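Local coordinates for RahU protein (Pseudomonas aeruginosa PAO1, PDB 6ZC2) that is an aegerolysin that interacts with membrane ceramide phosphorylethanolamine and may also bind glycolipids, at residues A[30-35]-A[45-50]; A[39-44]-A[63-68]. One frame throughout, in Å; residues are numbered along the deposited sequence.

Interaction 1. Residues A[30-35]-A[45-50]; sequences GKFYRY and EEVSSM. With EDO (1,2-ethanediol), chain C; EDO (1,2-ethanediol), chain K; EDO (1,2-ethanediol), chain I.
One face of the F32 ring receives the methyl CG2 of V47: a CH-pi contact in which CG2 stands 4.0 Å from the centroid of the F32 ring, 24° off the ring normal. The methyl is displaced toward the rim, and the nearest ring atom is F32 CG, 3.7 Å from V47 CG2. At the edge of the Y33 ring, near its plane, lies O2 of a 1,2-ethanediol, hydrogen-bonded to Y33 OH at 2.9 Å, either one possibly the donor. The F32-V47 contact joins strand 29-34 of the aegerolysin beta sandwich to the short helix 44-47, which comes after strand 41-42. With F32 CG anti to the carbonyl carbon (chi1 -73°), the ring leaves the strand toward the helix; I60 of the same sheet and A25 and L27 of the other also touch it.

R34 NH2 and E46 OE2 are 4.4 Å apart, the oxygen well out of the guanidinium plane, which leaves charge attraction but no direct bond; the salt bridge of R34 NE is with D40. Water 1, at the guanidinium edge, accepts from R34 NH2 and donates to E46 OE2 at 2.7 Å, while water 2 joins NH2, weakly, to E46 OE1.

Two further 1,2-ethanediol molecules, probably from the crystallisation liquor, also touch these side chains. One donates from its O2 to E46 OE2; the other rests its C2 3.7 Å from V47 CG2 and donates from its O2 to Y33 O at 2.7 Å.

Interaction 2. Residues A[39-44]-A[63-68]; sequences DDEIST and CGRENA
E41 and R65 meet in a two-pronged salt bridge, carboxylate to guanidinium. R65 NH1 donates to E41 OE2 at 3.1 Å with an N-H...O angle of 163°, and OE2 is met on its syn side, but from 28° out of the carboxylate plane. The second prong, from R65 NH2 to E41 OE1, is straight but weak at 3.3 Å. The pairing is not flat: E41 OE2 lies close to the guanidinium plane, yet the carboxylate plane is turned 45° from it.

The extended chain of E41, its CG anti to the backbone N, carries the carboxylate out from the strand. R65 crosses it at about a right angle, with a bend at chi2, and both side chains touch K31 of strand 29-34.

Farther along, D39 OD1 and E66 OE1 come within 4.3 Å, two like charges that would be expected to repel. D39 OD1 has a hydrogen bond from outside the pair, to the hydroxyl of Y3, a residue that the E66 side chain also touches. R65 and E66 begin a type II turn that runs to A68, with the backbone bond from A68 N to R65 O at 3.1 Å.

The contact is thus a surface bridge between the edge strand 41-42 and the loop that leaves strand 58-63 for strand 72-80; strand 29-34, whose K31 both side chains touch, lies between strands 41-42 and 58-63 in the sheet.

The two contacts have centres 10 Å apart, on the same side of the chain's centre. Their segments alternate along the sequence, 30-35, 39-44, 45-50, 63-68, so the two contacts interlock, each with one segment between the two of the other. Both reach the mixed sheet, in which strand 29-34 lies between 41-42 and 58-63. They touch directly: R34 NE pairs with D40 OD2 at 2.9 Å, K31 N probably bonds to C63 O, and F32 O packs on E41 CG. Interaction 1, partly buried, ties the helix after the edge strand back to the sheet; interaction 2 joins that strand to a loop at the surface. Both therefore lie at the 41-42 margin of the sheet, one on the helix side and one toward the loop after strand 58-63.

Interaction 1. Residues A[30-35]-A[45-50]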
# COMPACT_ATOMS: atom_id res chain seq x y z
N GLY A 30 -2.03 -5.79 -12.21
CA GLY A 30 -0.87 -4.92 -12.17
C GLY A 30 0.39 -5.61 -11.69
O GLY A 30 0.49 -6.84 -11.65
N LYS A 31 1.38 -4.79 -11.33
CA LYS A 31 2.66 -5.26 -10.83
C LYS A 31 3.14 -4.34 -9.71
O LYS A 31 2.68 -3.20 -9.60
CB LYS A 31 3.71 -5.32 -11.94
CG LYS A 31 4.16 -3.99 -12.44
CD LYS A 31 5.05 -4.23 -13.63
CE LYS A 31 5.69 -2.95 -14.07
NZ LYS A 31 6.64 -3.12 -15.21
N PHE A 32 4.07 -4.84 -8.90
CA PHE A 32 4.78 -3.99 -7.95
C PHE A 32 6.06 -3.49 -8.63
O PHE A 32 6.64 -4.18 -9.47
CB PHE A 32 5.15 -4.77 -6.68
CG PHE A 32 3.98 -5.06 -5.77
CD1 PHE A 32 3.33 -4.04 -5.10
CD2 PHE A 32 3.56 -6.38 -5.56
CE1 PHE A 32 2.27 -4.32 -4.24
CE2 PHE A 32 2.51 -6.66 -4.70
CZ PHE A 32 1.86 -5.64 -4.04
N TYR A 33 6.51 -2.29 -8.25
CA TYR A 33 7.73 -1.73 -8.81
C TYR A 33 8.51 -0.96 -7.75
O TYR A 33 7.96 -0.53 -6.74
CB TYR A 33 7.45 -0.87 -10.04
CG TYR A 33 6.72 0.44 -9.82
CD1 TYR A 33 5.33 0.50 -9.79
CD2 TYR A 33 7.43 1.64 -9.71
CE1 TYR A 33 4.67 1.72 -9.65
CE2 TYR A 33 6.77 2.86 -9.58
CZ TYR A 33 5.39 2.89 -9.55
OH TYR A 33 4.72 4.09 -9.43
N ARG A 34 9.80 -0.78 -8.02
CA ARG A 34 10.69 -0.05 -7.11
C ARG A 34 10.50 1.44 -7.36
O ARG A 34 11.04 1.99 -8.32
CB ARG A 34 12.13 -0.49 -7.33
CG ARG A 34 13.09 -0.02 -6.25
CD ARG A 34 14.55 -0.25 -6.63
NE ARG A 34 14.84 -1.64 -6.96
CZ ARG A 34 15.14 -2.58 -6.07
NH1 ARG A 34 15.20 -2.27 -4.78
NH2 ARG A 34 15.38 -3.82 -6.46
N TYR A 35 9.72 2.09 -6.49
CA TYR A 35 9.38 3.50 -6.68
C TYR A 35 10.67 4.30 -6.85
O TYR A 35 11.60 4.14 -6.07
CB TYR A 35 8.61 3.97 -5.43
CG TYR A 35 7.79 5.24 -5.61
CD1 TYR A 35 6.88 5.36 -6.66
CD2 TYR A 35 7.90 6.30 -4.71
CE1 TYR A 35 6.13 6.51 -6.83
CE2 TYR A 35 7.14 7.46 -4.87
CZ TYR A 35 6.25 7.55 -5.94
OH TYR A 35 5.49 8.68 -6.14
N GLU A 45 6.83 -11.71 -3.56
CA GLU A 45 7.60 -12.29 -2.46
C GLU A 45 8.51 -11.25 -1.82
O GLU A 45 8.65 -11.21 -0.59
CB GLU A 45 8.40 -13.49 -2.95
CG GLU A 45 7.59 -14.50 -3.75
CD GLU A 45 7.72 -14.27 -5.25
OE1 GLU A 45 6.82 -13.64 -5.83
OE2 GLU A 45 8.72 -14.74 -5.84
N GLU A 46 9.16 -10.41 -2.63
CA GLU A 46 10.05 -9.40 -2.08
C GLU A 46 9.28 -8.34 -1.30
O GLU A 46 9.70 -7.95 -0.20
CB GLU A 46 10.92 -8.75 -3.16
CG GLU A 46 11.83 -7.66 -2.59
CD GLU A 46 12.91 -7.17 -3.54
OE1 GLU A 46 13.16 -7.79 -4.60
OE2 GLU A 46 13.53 -6.14 -3.21
N VAL A 47 8.14 -7.87 -1.83
CA VAL A 47 7.32 -6.93 -1.07
C VAL A 47 6.93 -7.54 0.27
O VAL A 47 6.97 -6.87 1.31
CB VAL A 47 6.08 -6.52 -1.89
CG1 VAL A 47 5.17 -5.62 -1.05
CG2 VAL A 47 6.50 -5.82 -3.18
N SER A 48 6.57 -8.84 0.26
CA SER A 48 6.12 -9.58 1.44
C SER A 48 7.25 -9.95 2.40
O SER A 48 7.01 -10.70 3.37
CB SER A 48 5.38 -10.85 1.01
OG SER A 48 4.25 -10.54 0.21
N SER A 49 8.46 -9.46 2.14
CA SER A 49 9.61 -9.65 3.01
C SER A 49 10.10 -8.35 3.63
O SER A 49 11.06 -8.37 4.41
CB SER A 49 10.75 -10.32 2.23
OG SER A 49 10.32 -11.54 1.64
N MET A 50 9.47 -7.22 3.30
CA MET A 50 9.93 -5.91 3.77
C MET A 50 9.68 -5.74 5.27
O MET A 50 8.62 -6.10 5.78
CB MET A 50 9.19 -4.79 3.04
CG MET A 50 9.44 -4.71 1.55
SD MET A 50 8.35 -3.53 0.72
CE MET A 50 8.98 -1.97 1.32
C1 EDO C . 8.88 -2.26 -2.92
O1 EDO C . 9.95 -1.72 -3.70
C2 EDO C . 7.65 -2.41 -3.81
O2 EDO C . 7.21 -1.12 -4.24
C1 EDO K . 5.84 8.53 -10.72
O1 EDO K . 7.19 8.81 -10.31
C2 EDO K . 5.40 7.15 -10.25
O2 EDO K . 6.42 6.17 -10.45
C1 EDO I . 12.68 -2.97 -2.16
O1 EDO I . 12.04 -1.69 -2.11
C2 EDO I . 12.14 -3.84 -1.03
O2 EDO I . 13.03 -4.94 -0.81
O HOH W 1 15.92 -5.06 -3.78
O HOH W 2 15.15 -6.80 -6.15

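Interaction 2. Residues A[39-44]-A[63-68]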
# COMPACT_ATOMS: atom_id res chain seq x y z
N ASP A 39 9.53 0.47 -14.64
CA ASP A 39 10.16 -0.65 -15.33
C ASP A 39 10.88 -1.61 -14.39
O ASP A 39 11.22 -2.73 -14.81
CB ASP A 39 11.19 -0.15 -16.36
CG ASP A 39 10.56 0.37 -17.64
OD1 ASP A 39 9.41 0.00 -17.96
OD2 ASP A 39 11.24 1.15 -18.34
N ASP A 40 11.13 -1.22 -13.14
CA ASP A 40 11.90 -2.04 -12.20
C ASP A 40 10.92 -2.85 -11.36
O ASP A 40 10.54 -2.48 -10.25
CB ASP A 40 12.78 -1.14 -11.34
CG ASP A 40 13.79 -1.91 -10.51
OD1 ASP A 40 13.81 -3.16 -10.58
OD2 ASP A 40 14.57 -1.26 -9.79
N GLU A 41 10.50 -3.99 -11.91
CA GLU A 41 9.48 -4.80 -11.24
C GLU A 41 10.06 -5.51 -10.02
O GLU A 41 11.17 -6.04 -10.05
CB GLU A 41 8.89 -5.83 -12.21
CG GLU A 41 7.78 -6.64 -11.54
CD GLU A 41 6.95 -7.49 -12.48
OE1 GLU A 41 7.16 -7.43 -13.71
OE2 GLU A 41 6.06 -8.21 -11.97
N ILE A 42 9.27 -5.53 -8.94
CA ILE A 42 9.60 -6.22 -7.69
C ILE A 42 8.58 -7.33 -7.50
O ILE A 42 7.38 -7.13 -7.73
CB ILE A 42 9.57 -5.23 -6.50
CG1 ILE A 42 10.54 -4.06 -6.72
CG2 ILE A 42 9.84 -5.94 -5.16
CD1 ILE A 42 12.00 -4.46 -6.67
N SER A 43 9.04 -8.52 -7.09
CA SER A 43 8.12 -9.64 -6.92
C SER A 43 7.23 -9.45 -5.70
O SER A 43 7.56 -8.74 -4.75
CB SER A 43 8.90 -10.94 -6.76
OG SER A 43 9.59 -10.96 -5.51
N THR A 44 6.08 -10.13 -5.73
CA THR A 44 5.23 -10.14 -4.54
C THR A 44 5.96 -10.72 -3.34
O THR A 44 5.77 -10.26 -2.21
CB THR A 44 3.91 -10.87 -4.80
OG1 THR A 44 4.14 -12.28 -4.96
CG2 THR A 44 3.22 -10.32 -6.04
N CYS A 63 1.60 -0.43 -10.30
CA CYS A 63 1.02 0.19 -11.48
C CYS A 63 0.42 -0.88 -12.38
O CYS A 63 0.69 -2.08 -12.21
CB CYS A 63 2.03 1.06 -12.24
SG CYS A 63 3.43 0.15 -12.96
N GLY A 64 -0.39 -0.46 -13.34
CA GLY A 64 -0.87 -1.38 -14.34
C GLY A 64 0.26 -1.89 -15.21
O GLY A 64 1.31 -1.26 -15.36
N ARG A 65 0.05 -3.06 -15.81
CA ARG A 65 1.06 -3.59 -16.72
C ARG A 65 1.14 -2.71 -17.96
O ARG A 65 0.16 -2.09 -18.38
CB ARG A 65 0.78 -5.06 -17.05
CG ARG A 65 0.93 -5.97 -15.82
CD ARG A 65 1.49 -7.36 -16.14
NE ARG A 65 1.88 -8.09 -14.93
CZ ARG A 65 3.11 -8.09 -14.41
NH1 ARG A 65 3.37 -8.79 -13.31
NH2 ARG A 65 4.08 -7.39 -14.99
N GLU A 66 2.34 -2.64 -18.54
CA GLU A 66 2.60 -1.65 -19.58
C GLU A 66 1.68 -1.87 -20.78
O GLU A 66 1.53 -3.00 -21.27
CB GLU A 66 4.06 -1.71 -20.01
CG GLU A 66 4.44 -0.49 -20.81
CD GLU A 66 5.93 -0.32 -21.04
OE1 GLU A 66 6.67 -1.32 -21.01
OE2 GLU A 66 6.35 0.84 -21.28
N ASN A 67 1.05 -0.79 -21.25
CA ASN A 67 0.16 -0.79 -22.41
C ASN A 67 -1.08 -1.67 -22.24
O ASN A 67 -1.78 -1.93 -23.23
CB ASN A 67 0.90 -1.11 -23.71
CG ASN A 67 1.84 -0.00 -24.10
OD1 ASN A 67 1.46 1.17 -24.10
ND2 ASN A 67 3.08 -0.35 -24.43
N ALA A 68 -1.38 -2.12 -21.03
CA ALA A 68 -2.56 -2.95 -20.80
C ALA A 68 -3.78 -2.08 -20.51
O ALA A 68 -3.68 -1.01 -19.90
CB ALA A 68 -2.31 -3.90 -19.63